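Local coordinates for protein probable acetyltransferase (Agrobacterium tumefaciens, PDB 2GE3) that probably transfers the acetyl group of bound acetyl coenzyme A to an unidentified acceptor, acting as a GNAT-family acetyltransferase, at residues 27-31 against 93-98; 83-89 against 119-124; 111-115 against 165-169. All blocks are in the same frame, centred on the assembly; numbering follows the deposited sequence.

Contact 1 of 3, residues 27-31 against 93-98. With ACO (acetyl coenzyme *a), chain E.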
loop_
_atom_site.group_PDB
_atom_site.type_symbol
_atom_site.label_atom_id
_atom_site.label_comp_id
_atom_site.label_asym_id
_atom_site.label_seq_id
_atom_site.Cartn_x
_atom_site.Cartn_y
_atom_site.Cartn_z
ATOM N N ALA A 27 -21.737 -6.149 -5.910
ATOM C CA ALA A 27 -21.892 -7.107 -7.032
ATOM C C ALA A 27 -20.532 -7.539 -7.631
ATOM O O ALA A 27 -20.261 -8.706 -7.745
ATOM C CB ALA A 27 -22.795 -6.531 -8.108
ATOM N N VAL A 28 -19.673 -6.607 -8.013
ATOM C CA VAL A 28 -18.366 -6.943 -8.573
ATOM C C VAL A 28 -17.411 -7.629 -7.558
ATOM O O VAL A 28 -16.648 -8.571 -7.931
ATOM C CB VAL A 28 -17.700 -5.692 -9.251
ATOM C CG1 VAL A 28 -16.331 -5.968 -9.737
ATOM C CG2 VAL A 28 -18.616 -5.092 -10.417
ATOM N N SER A 29 -17.425 -7.183 -6.296
ATOM C CA SER A 29 -16.503 -7.764 -5.241
ATOM C C SER A 29 -16.870 -9.230 -5.011
ATOM O O SER A 29 -15.958 -10.120 -4.882
ATOM C CB SER A 29 -16.577 -7.025 -3.918
ATOM O OG SER A 29 -16.339 -5.647 -4.132
ATOM N N ARG A 30 -18.174 -9.470 -5.003
ATOM C CA ARG A 30 -18.741 -10.822 -4.649
ATOM C C ARG A 30 -18.530 -11.910 -5.700
ATOM O O ARG A 30 -18.770 -13.087 -5.468
ATOM C CB ARG A 30 -20.213 -10.720 -4.206
ATOM C CG ARG A 30 -20.369 -10.055 -2.809
ATOM C CD ARG A 30 -21.831 -10.050 -2.278
ATOM N NE ARG A 30 -22.778 -10.164 -3.367
ATOM C CZ ARG A 30 -23.991 -10.734 -3.306
ATOM N NH1 ARG A 30 -24.433 -11.322 -2.195
ATOM N NH2 ARG A 30 -24.753 -10.750 -4.402
ATOM N N GLU A 31 -18.047 -11.504 -6.853
ATOM C CA GLU A 31 -17.621 -12.410 -7.887
ATOM C C GLU A 31 -16.358 -13.069 -7.465
ATOM O O GLU A 31 -16.036 -14.119 -8.002
ATOM C CB GLU A 31 -17.366 -11.647 -9.183
ATOM C CG GLU A 31 -18.671 -11.204 -9.852
ATOM C CD GLU A 31 -18.452 -10.368 -11.172
ATOM O OE1 GLU A 31 -17.868 -10.879 -12.155
ATOM O OE2 GLU A 31 -18.905 -9.205 -11.227
ATOM N N ILE A 93 -16.822 -2.692 -13.307
ATOM C CA ILE A 93 -17.954 -2.510 -14.206
ATOM C C ILE A 93 -18.795 -3.785 -14.073
ATOM O O ILE A 93 -18.226 -4.878 -14.044
ATOM C CB ILE A 93 -17.439 -2.276 -15.698
ATOM C CG1 ILE A 93 -16.701 -0.937 -15.824
ATOM C CG2 ILE A 93 -18.576 -2.325 -16.736
ATOM C CD1 ILE A 93 -16.241 -0.602 -17.210
ATOM N N LEU A 94 -20.126 -3.627 -14.035
ATOM C CA LEU A 94 -21.068 -4.705 -14.030
ATOM C C LEU A 94 -20.838 -5.577 -15.277
ATOM O O LEU A 94 -20.520 -5.057 -16.330
ATOM C CB LEU A 94 -22.526 -4.164 -13.982
ATOM C CG LEU A 94 -22.942 -3.468 -12.677
ATOM C CD1 LEU A 94 -24.447 -3.246 -12.654
ATOM C CD2 LEU A 94 -22.441 -4.270 -11.448
ATOM N N PRO A 95 -20.963 -6.910 -15.136
ATOM C CA PRO A 95 -20.640 -7.854 -16.217
ATOM C C PRO A 95 -21.270 -7.541 -17.581
ATOM O O PRO A 95 -20.545 -7.640 -18.614
ATOM C CB PRO A 95 -21.118 -9.205 -15.672
ATOM C CG PRO A 95 -21.125 -9.085 -14.173
ATOM C CD PRO A 95 -21.431 -7.590 -13.900
ATOM N N ALA A 96 -22.561 -7.145 -17.625
ATOM C CA ALA A 96 -23.206 -6.823 -18.883
ATOM C C ALA A 96 -22.562 -5.636 -19.601
ATOM O O ALA A 96 -22.780 -5.445 -20.792
ATOM C CB ALA A 96 -24.790 -6.448 -18.659
ATOM N N TYR A 97 -21.782 -4.807 -18.901
ATOM C CA TYR A 97 -21.274 -3.586 -19.570
ATOM C C TYR A 97 -19.787 -3.639 -19.904
ATOM O O TYR A 97 -19.233 -2.692 -20.382
ATOM C CB TYR A 97 -21.616 -2.382 -18.738
ATOM C CG TYR A 97 -23.126 -2.155 -18.607
ATOM C CD1 TYR A 97 -23.760 -1.247 -19.479
ATOM C CD2 TYR A 97 -23.904 -2.792 -17.614
ATOM C CE1 TYR A 97 -25.131 -0.976 -19.367
ATOM C CE2 TYR A 97 -25.310 -2.557 -17.528
ATOM C CZ TYR A 97 -25.887 -1.646 -18.400
ATOM O OH TYR A 97 -27.213 -1.289 -18.345
ATOM N N ARG A 98 -19.155 -4.770 -19.636
ATOM C CA ARG A 98 -17.725 -4.941 -19.950
ATOM C C ARG A 98 -17.462 -5.111 -21.425
ATOM O O ARG A 98 -18.348 -5.498 -22.216
ATOM C CB ARG A 98 -17.101 -6.124 -19.194
ATOM C CG ARG A 98 -17.227 -5.973 -17.681
ATOM C CD ARG A 98 -16.849 -7.218 -16.878
ATOM N NE ARG A 98 -17.197 -6.969 -15.468
ATOM C CZ ARG A 98 -17.322 -7.869 -14.517
ATOM N NH1 ARG A 98 -17.176 -9.176 -14.796
ATOM N NH2 ARG A 98 -17.685 -7.458 -13.290
HETATM N N1A ACO E . -7.642 -10.898 -22.833
HETATM C C2A ACO E . -6.935 -9.949 -23.445
HETATM N N3A ACO E . -7.500 -8.774 -23.777
HETATM C C4A ACO E . -8.813 -8.539 -23.527
HETATM C C5A ACO E . -9.624 -9.510 -22.852
HETATM C C6A ACO E . -8.963 -10.763 -22.505
HETATM N N6A ACO E . -9.744 -11.704 -21.829
HETATM N N7A ACO E . -10.927 -9.024 -22.778
HETATM C C8A ACO E . -10.950 -7.798 -23.303
HETATM N N9A ACO E . -9.701 -7.538 -23.774
HETATM C C1B ACO E . -9.316 -6.289 -24.380
HETATM C C2B ACO E . -10.321 -5.664 -25.333
HETATM O O2B ACO E . -9.963 -6.150 -26.645
HETATM C C3B ACO E . -9.948 -4.202 -25.048
HETATM O O3B ACO E . -8.668 -3.934 -25.642
HETATM P P3B ACO E . -8.400 -3.388 -27.166
HETATM O O7A ACO E . -8.776 -4.420 -28.223
HETATM O O8A ACO E . -6.881 -3.268 -27.023
HETATM O O9A ACO E . -9.348 -2.246 -27.330
HETATM C C4B ACO E . -9.660 -4.116 -23.548
HETATM O O4B ACO E . -9.178 -5.414 -23.223
HETATM C C5B ACO E . -10.956 -3.858 -22.729
HETATM O O5B ACO E . -11.301 -2.488 -22.872
HETATM P P1A ACO E . -12.615 -1.849 -22.366
HETATM O O1A ACO E . -12.277 -0.407 -22.310
HETATM O O2A ACO E . -13.585 -2.499 -23.329
HETATM O O3A ACO E . -12.695 -2.491 -20.877
HETATM P P2A ACO E . -13.907 -2.661 -19.903
HETATM O O4A ACO E . -15.100 -1.782 -20.111
HETATM O O5A ACO E . -14.154 -4.145 -19.914
HETATM O O6A ACO E . -13.215 -2.206 -18.480
HETATM C CBP ACO E . -12.376 -3.510 -16.589
HETATM C CCP ACO E . -12.086 -2.966 -17.999
HETATM C CDP ACO E . -11.189 -4.459 -16.215
HETATM C CEP ACO E . -12.522 -2.379 -15.572
HETATM C CAP ACO E . -13.766 -4.259 -16.489
HETATM O OAP ACO E . -13.699 -5.305 -17.426
HETATM C C9P ACO E . -14.182 -4.878 -15.184
HETATM O O9P ACO E . -14.827 -4.216 -14.372
HETATM N N8P ACO E . -13.859 -6.164 -14.936
HETATM C C7P ACO E . -14.171 -6.728 -13.602
HETATM C C6P ACO E . -13.529 -5.987 -12.448
HETATM C C5P ACO E . -12.066 -5.631 -12.557
HETATM O O5P ACO E . -11.237 -6.365 -13.085
HETATM N N4P ACO E . -11.705 -4.479 -11.975
HETATM C C3P ACO E . -10.430 -3.861 -12.278
HETATM C C2P ACO E . -9.320 -4.712 -11.712
HETATM S S1P ACO E . -9.356 -4.656 -9.937
HETATM C C ACO E . -7.712 -4.785 -10.204
HETATM O O ACO E . -7.288 -4.411 -11.264
HETATM C CH3 ACO E . -6.898 -5.271 -9.030
#

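Contact 2 of 3, residues 83-89 against 119-124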
loop_
_atom_site.group_PDB
_atom_site.type_symbol
_atom_site.label_atom_id
_atom_site.label_comp_id
_atom_site.label_asym_id
_atom_site.label_seq_id
_atom_site.Cartn_x
_atom_site.Cartn_y
_atom_site.Cartn_z
ATOM N N ARG A 83 4.405 11.038 -0.151
ATOM C CA ARG A 83 3.774 10.159 -1.125
ATOM C C ARG A 83 2.532 10.871 -1.634
ATOM O O ARG A 83 1.839 10.348 -2.481
ATOM C CB ARG A 83 3.357 8.826 -0.469
ATOM C CG ARG A 83 4.492 7.992 0.105
ATOM C CD ARG A 83 5.083 6.922 -0.902
ATOM N NE ARG A 83 4.035 5.946 -1.250
ATOM C CZ ARG A 83 3.559 5.673 -2.483
ATOM N NH1 ARG A 83 4.063 6.250 -3.601
ATOM N NH2 ARG A 83 2.530 4.807 -2.583
ATOM N N ALA A 84 2.238 12.069 -1.120
ATOM C CA ALA A 84 1.020 12.837 -1.535
ATOM C C ALA A 84 0.869 13.264 -2.976
ATOM O O ALA A 84 -0.240 13.615 -3.314
ATOM C CB ALA A 84 0.761 14.087 -0.612
ATOM N N HIS A 85 1.933 13.246 -3.815
ATOM C CA HIS A 85 1.846 13.407 -5.265
ATOM C C HIS A 85 1.365 12.074 -5.963
ATOM O O HIS A 85 1.188 12.054 -7.173
ATOM C CB HIS A 85 3.243 13.758 -5.829
ATOM C CG HIS A 85 4.273 12.684 -5.553
ATOM N ND1 HIS A 85 4.590 12.298 -4.268
ATOM C CD2 HIS A 85 4.954 11.838 -6.375
ATOM C CE1 HIS A 85 5.492 11.323 -4.298
ATOM N NE2 HIS A 85 5.706 10.998 -5.564
ATOM N N CYS A 86 1.065 11.040 -5.187
ATOM C CA CYS A 86 0.611 9.735 -5.675
ATOM C C CYS A 86 -0.832 9.361 -5.361
ATOM O O CYS A 86 -1.347 9.675 -4.268
ATOM C CB CYS A 86 1.476 8.678 -5.046
ATOM S SG CYS A 86 1.465 7.070 -5.879
ATOM N N GLY A 87 -1.516 8.745 -6.335
ATOM C CA GLY A 87 -2.884 8.253 -6.106
ATOM C C GLY A 87 -2.981 6.761 -6.494
ATOM O O GLY A 87 -2.218 6.329 -7.344
ATOM N N THR A 88 -3.861 5.992 -5.836
ATOM C CA THR A 88 -4.124 4.589 -6.144
ATOM C C THR A 88 -5.454 4.474 -6.867
ATOM O O THR A 88 -6.459 4.980 -6.385
ATOM C CB THR A 88 -4.206 3.763 -4.897
ATOM O OG1 THR A 88 -3.007 3.934 -4.200
ATOM C CG2 THR A 88 -4.353 2.208 -5.199
ATOM N N LEU A 89 -5.432 3.855 -8.023
ATOM C CA LEU A 89 -6.625 3.652 -8.837
ATOM C C LEU A 89 -7.394 2.327 -8.505
ATOM O O LEU A 89 -6.776 1.313 -8.271
ATOM C CB LEU A 89 -6.275 3.754 -10.346
ATOM C CG LEU A 89 -7.453 3.779 -11.387
ATOM C CD1 LEU A 89 -7.100 4.657 -12.519
ATOM C CD2 LEU A 89 -7.662 2.406 -11.862
ATOM N N LEU A 119 -1.708 15.609 -9.217
ATOM C CA LEU A 119 -1.018 14.378 -8.955
ATOM C C LEU A 119 -0.027 14.111 -10.040
ATOM O O LEU A 119 -0.191 14.558 -11.189
ATOM C CB LEU A 119 -2.001 13.209 -8.791
ATOM C CG LEU A 119 -3.032 13.260 -7.640
ATOM C CD1 LEU A 119 -3.976 12.029 -7.713
ATOM C CD2 LEU A 119 -2.392 13.215 -6.263
ATOM N N HIS A 120 1.082 13.522 -9.634
ATOM C CA HIS A 120 2.193 13.179 -10.545
ATOM C C HIS A 120 2.111 11.693 -11.005
ATOM O O HIS A 120 2.377 11.325 -12.200
ATOM C CB HIS A 120 3.561 13.530 -9.817
ATOM C CG HIS A 120 4.792 13.079 -10.539
ATOM N ND1 HIS A 120 5.320 13.754 -11.623
ATOM C CD2 HIS A 120 5.618 12.031 -10.307
ATOM C CE1 HIS A 120 6.419 13.149 -12.017
ATOM N NE2 HIS A 120 6.633 12.110 -11.226
ATOM N N ARG A 121 1.767 10.860 -10.026
ATOM C CA ARG A 121 1.874 9.399 -10.136
ATOM C C ARG A 121 0.578 8.678 -9.761
ATOM O O ARG A 121 -0.005 8.962 -8.724
ATOM C CB ARG A 121 3.098 8.893 -9.380
ATOM C CG ARG A 121 3.273 7.355 -9.366
ATOM C CD ARG A 121 4.450 7.070 -8.455
ATOM N NE ARG A 121 4.306 5.664 -8.101
ATOM C CZ ARG A 121 4.709 4.659 -8.896
ATOM N NH1 ARG A 121 5.378 4.890 -10.055
ATOM N NH2 ARG A 121 4.436 3.425 -8.533
ATOM N N ILE A 122 0.058 7.907 -10.718
ATOM C CA ILE A 122 -1.062 7.010 -10.527
ATOM C C ILE A 122 -0.605 5.514 -10.544
ATOM O O ILE A 122 0.017 5.067 -11.460
ATOM C CB ILE A 122 -2.238 7.216 -11.479
ATOM C CG1 ILE A 122 -2.614 8.672 -11.632
ATOM C CG2 ILE A 122 -3.458 6.343 -10.991
ATOM C CD1 ILE A 122 -2.877 9.450 -10.269
ATOM N N GLU A 123 -0.921 4.778 -9.477
ATOM C CA GLU A 123 -0.472 3.411 -9.352
ATOM C C GLU A 123 -1.645 2.484 -9.081
ATOM O O GLU A 123 -2.713 2.939 -8.699
ATOM C CB GLU A 123 0.671 3.293 -8.301
ATOM C CG GLU A 123 0.219 3.278 -6.896
ATOM C CD GLU A 123 1.399 3.433 -5.793
ATOM O OE1 GLU A 123 1.130 2.848 -4.718
ATOM O OE2 GLU A 123 2.523 4.048 -5.984
ATOM N N LEU A 124 -1.457 1.214 -9.427
ATOM C CA LEU A 124 -2.477 0.162 -9.366
ATOM C C LEU A 124 -1.808 -1.179 -9.223
ATOM O O LEU A 124 -0.605 -1.374 -9.536
ATOM C CB LEU A 124 -3.451 0.223 -10.573
ATOM C CG LEU A 124 -3.028 0.013 -12.007
ATOM C CD1 LEU A 124 -2.650 -1.525 -12.312
ATOM C CD2 LEU A 124 -4.101 0.549 -12.922
#

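Contact 3 of 3, residues 111-115 against 165-169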
loop_
_atom_site.group_PDB
_atom_site.type_symbol
_atom_site.label_atom_id
_atom_site.label_comp_id
_atom_site.label_asym_id
_atom_site.label_seq_id
_atom_site.Cartn_x
_atom_site.Cartn_y
_atom_site.Cartn_z
ATOM N N LEU A 111 -8.278 9.905 -14.982
ATOM C CA LEU A 111 -6.882 10.362 -15.106
ATOM C C LEU A 111 -6.739 11.816 -15.436
ATOM O O LEU A 111 -5.797 12.524 -14.971
ATOM C CB LEU A 111 -6.140 9.516 -16.171
ATOM C CG LEU A 111 -5.894 8.019 -15.777
ATOM C CD1 LEU A 111 -5.372 7.277 -16.974
ATOM C CD2 LEU A 111 -4.840 7.871 -14.584
ATOM N N ASP A 112 -7.605 12.295 -16.333
ATOM C CA ASP A 112 -7.564 13.676 -16.599
ATOM C C ASP A 112 -7.895 14.511 -15.336
ATOM O O ASP A 112 -7.182 15.476 -15.014
ATOM C CB ASP A 112 -8.428 14.029 -17.777
ATOM C CG ASP A 112 -7.670 15.010 -18.736
ATOM O OD1 ASP A 112 -6.631 14.600 -19.427
ATOM O OD2 ASP A 112 -8.076 16.179 -18.707
ATOM N N ALA A 113 -8.930 14.139 -14.585
ATOM C CA ALA A 113 -9.186 14.873 -13.356
ATOM C C ALA A 113 -7.987 14.753 -12.358
ATOM O O ALA A 113 -7.724 15.698 -11.596
ATOM C CB ALA A 113 -10.405 14.373 -12.719
ATOM N N ALA A 114 -7.304 13.599 -12.320
ATOM C CA ALA A 114 -6.141 13.457 -11.406
ATOM C C ALA A 114 -4.989 14.393 -11.759
ATOM O O ALA A 114 -4.314 14.940 -10.898
ATOM C CB ALA A 114 -5.631 12.021 -11.334
ATOM N N HIS A 115 -4.764 14.516 -13.053
ATOM C CA HIS A 115 -3.748 15.372 -13.536
ATOM C C HIS A 115 -4.119 16.843 -13.208
ATOM O O HIS A 115 -3.311 17.528 -12.661
ATOM C CB HIS A 115 -3.576 15.124 -15.024
ATOM C CG HIS A 115 -2.355 15.753 -15.632
ATOM N ND1 HIS A 115 -1.862 15.376 -16.866
ATOM C CD2 HIS A 115 -1.525 16.724 -15.190
ATOM C CE1 HIS A 115 -0.787 16.090 -17.152
ATOM N NE2 HIS A 115 -0.552 16.904 -16.147
ATOM N N ALA A 165 2.046 1.517 -13.153
ATOM C CA ALA A 165 1.925 2.920 -12.836
ATOM C C ALA A 165 1.962 3.824 -14.092
ATOM O O ALA A 165 2.538 3.464 -15.156
ATOM C CB ALA A 165 2.979 3.335 -11.822
ATOM N N ILE A 166 1.348 4.986 -13.958
ATOM C CA ILE A 166 1.465 6.032 -14.979
ATOM C C ILE A 166 2.014 7.290 -14.359
ATOM O O ILE A 166 1.699 7.605 -13.224
ATOM C CB ILE A 166 0.079 6.263 -15.719
ATOM C CG1 ILE A 166 0.249 6.853 -17.119
ATOM C CG2 ILE A 166 -0.916 7.008 -14.797
ATOM C CD1 ILE A 166 -1.092 6.650 -18.030
ATOM N N ILE A 167 2.871 8.010 -15.090
ATOM C CA ILE A 167 3.433 9.274 -14.589
ATOM C C ILE A 167 2.980 10.375 -15.558
ATOM O O ILE A 167 3.126 10.217 -16.789
ATOM C CB ILE A 167 4.972 9.259 -14.332
ATOM C CG1 ILE A 167 5.312 8.588 -12.995
ATOM C CG2 ILE A 167 5.601 10.709 -14.290
ATOM C CD1 ILE A 167 6.225 7.625 -13.219
ATOM N N PHE A 168 2.344 11.439 -15.012
ATOM C CA PHE A 168 1.856 12.520 -15.899
ATOM C C PHE A 168 3.055 13.355 -16.316
ATOM O O PHE A 168 3.930 13.697 -15.494
ATOM C CB PHE A 168 0.796 13.398 -15.256
ATOM C CG PHE A 168 -0.462 12.692 -14.960
ATOM C CD1 PHE A 168 -0.916 12.634 -13.634
ATOM C CD2 PHE A 168 -1.202 12.030 -16.010
ATOM C CE1 PHE A 168 -2.064 11.973 -13.323
ATOM C CE2 PHE A 168 -2.342 11.338 -15.714
ATOM C CZ PHE A 168 -2.809 11.327 -14.380
ATOM N N GLY A 169 3.103 13.571 -17.617
ATOM C CA GLY A 169 4.060 14.467 -18.240
ATOM C C GLY A 169 3.217 15.636 -18.648
ATOM O O GLY A 169 3.743 16.740 -18.736
#

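Contact 1 of 3, residues 27-31 against 93-98
Val28 overlaps both the edge of the Arg98 guanidinium and the end of Leu94. Its CG2 branch lies 3.8 Å from Arg98 NH2, near the guanidinium plane, and 4.0 Å from Leu94 CD2. The other branch, placed anti to the backbone N (chi1 176°), turns to the cofactor, with CG1 3.9 Å from C6P of acetyl coenzyme A. Ala27 CB adds a further apolar touch on Leu94 CD2, whose side chain leaves the backbone away from the helix but brings this methyl back to it. Glu31 and Arg98 extend from opposite directions and meet end-on, their flat groups 17° from coplanar. NH1 of Arg98 reaches the syn lone pair of Glu31 OE1 at 3.2 Å, while NH2 of Arg98 meets Glu31 OE2 at 3.0 Å, somewhat tilted out of the carboxylate plane. The segment 93-98 belongs to the loop between strand 86-93 and helix 102-117, where GNAT enzymes carry their coenzyme A-binding motif; the amides of Asn99 and Gly101 farther along, and of Gly103 and Ala104 in the helix's first turn, bond to the cofactor. Arg98 also grips its own loop: NE and NH2 both donate to Ile93 O, NE at 2.7 Å from it, and both bonds lie near the guanidinium plane. These side-on bonds, together with the end-on pair to Glu31, fix the rotation of the group. One face is thereby presented to the pantetheine, with C7P of the cofactor over its centre and 3.5 Å from Arg98 CZ, while Pro95 CA lies toward the rim of the opposite face. Next to this face contact, the backbone amide of Ile93 makes a weak hydrogen bond to pantetheine O9P (2.7 Å, N-H...O angle 122°), bent well away from linear.

Contact 2 of 3, residues 83-89 against 119-124
Glu123 leans across to Cys86 and Arg83 from the second of two parallel strands, 86-93 and 121-127, which helix 102-117 connects in a beta-alpha-beta unit. Its CB leaves the sheet on the face shared with Cys86, Thr88 and Arg121. From there chi1 of 80° sets CG between the backbone N and the carbonyl carbon, over the neighbouring strand, 3.9 Å from Gly87 O. CD follows beside Cys86 SG, and Glu123 OE2 lies 3.2 Å from that sulfur. At the tip, Glu123 OE1 is met from above the carboxylate plane by Arg83 NH2 at 3.2 Å. Glu123 OE2 takes both NE and NH2 of Arg121, with Arg121 NE 3.2 Å away on the anti lone pair. Two arginines thus converge on one carboxylate, which probably balances both positive charges; Arg83 NH1 also bonds to Ala151 O of the second subunit, and Arg121 NH2 to Glu145. In the backbone, Gly87 N donates to Arg121 O, and Gly87 O accepts from Glu123 N. The His85 and His120 side chains run side by side to Asp150 of the second subunit. Where the strands begin, His85 O accepts two amides, His120 N at 2.9 Å and Arg121 N at 3.1 Å.

Contact 3 of 3, residues 111-115 against 165-169
Leu111 O takes the helical hydrogen bond from His115 N at 3.0 Å and also lies close to the Phe168 ring, with CZ of Phe168 3.3 Å from that oxygen. The same ring forms an offset stack with His115: the centroids are 4.5 Å apart and the planes 18° from parallel. The two side chains run antiparallel past one another, so each ring covers the root of the other. His115 CB sits 3.7 Å from the centroid of the Phe168 ring, only 3° off its normal, and Phe168 CB stands over the imidazole in return, giving two reciprocal CH-pi contacts. On His115 this depends on chi1 of -168°, which carries CG anti to the backbone N and along the phenyl face. Deeper in, Leu111 CD2 lies 4.0 Å from Phe168 CZ and meets Ile166 CG2 tip to tip, while Ala114 CB is 4.1 Å from Phe168 CE1. Helix 102-117 is packed here on the sheet of the GNAT fold, at the end of strand 158-167 and the residues that follow it near the C-terminus; Ile122 of the adjacent strand touches Leu111, Ile166 and Phe168. With no hydrogen bond between the two segments, the helix and the chain end are held together by dispersion and ring overlap, with the imidazole contributing its face.

How the contacts relate
Contacts 2 and 3 lie together, their centres 8 Å apart, and share the sheet through neighbouring strands 121-127 and 158-167: probable backbone hydrogen bonds join His120 O to Phe168 N and Ile122 O to Ile166 N, both 2.8 Å. Contact 1 sits across the chain's centre, 25 Å from the centre of either. Strand 86-93 connects the two regions, running from contact 2 to the cofactor loop of contact 1, and helix 102-117 then leads back to contact 3. Proximity to acetyl coenzyme A falls accordingly: contact 1 touches it, the Leu124 side chain of contact 2 is about 6 Å away, and that of Leu111 in contact 3 about 12 Å. Contacts 2 and 3 instead reach the second subunit.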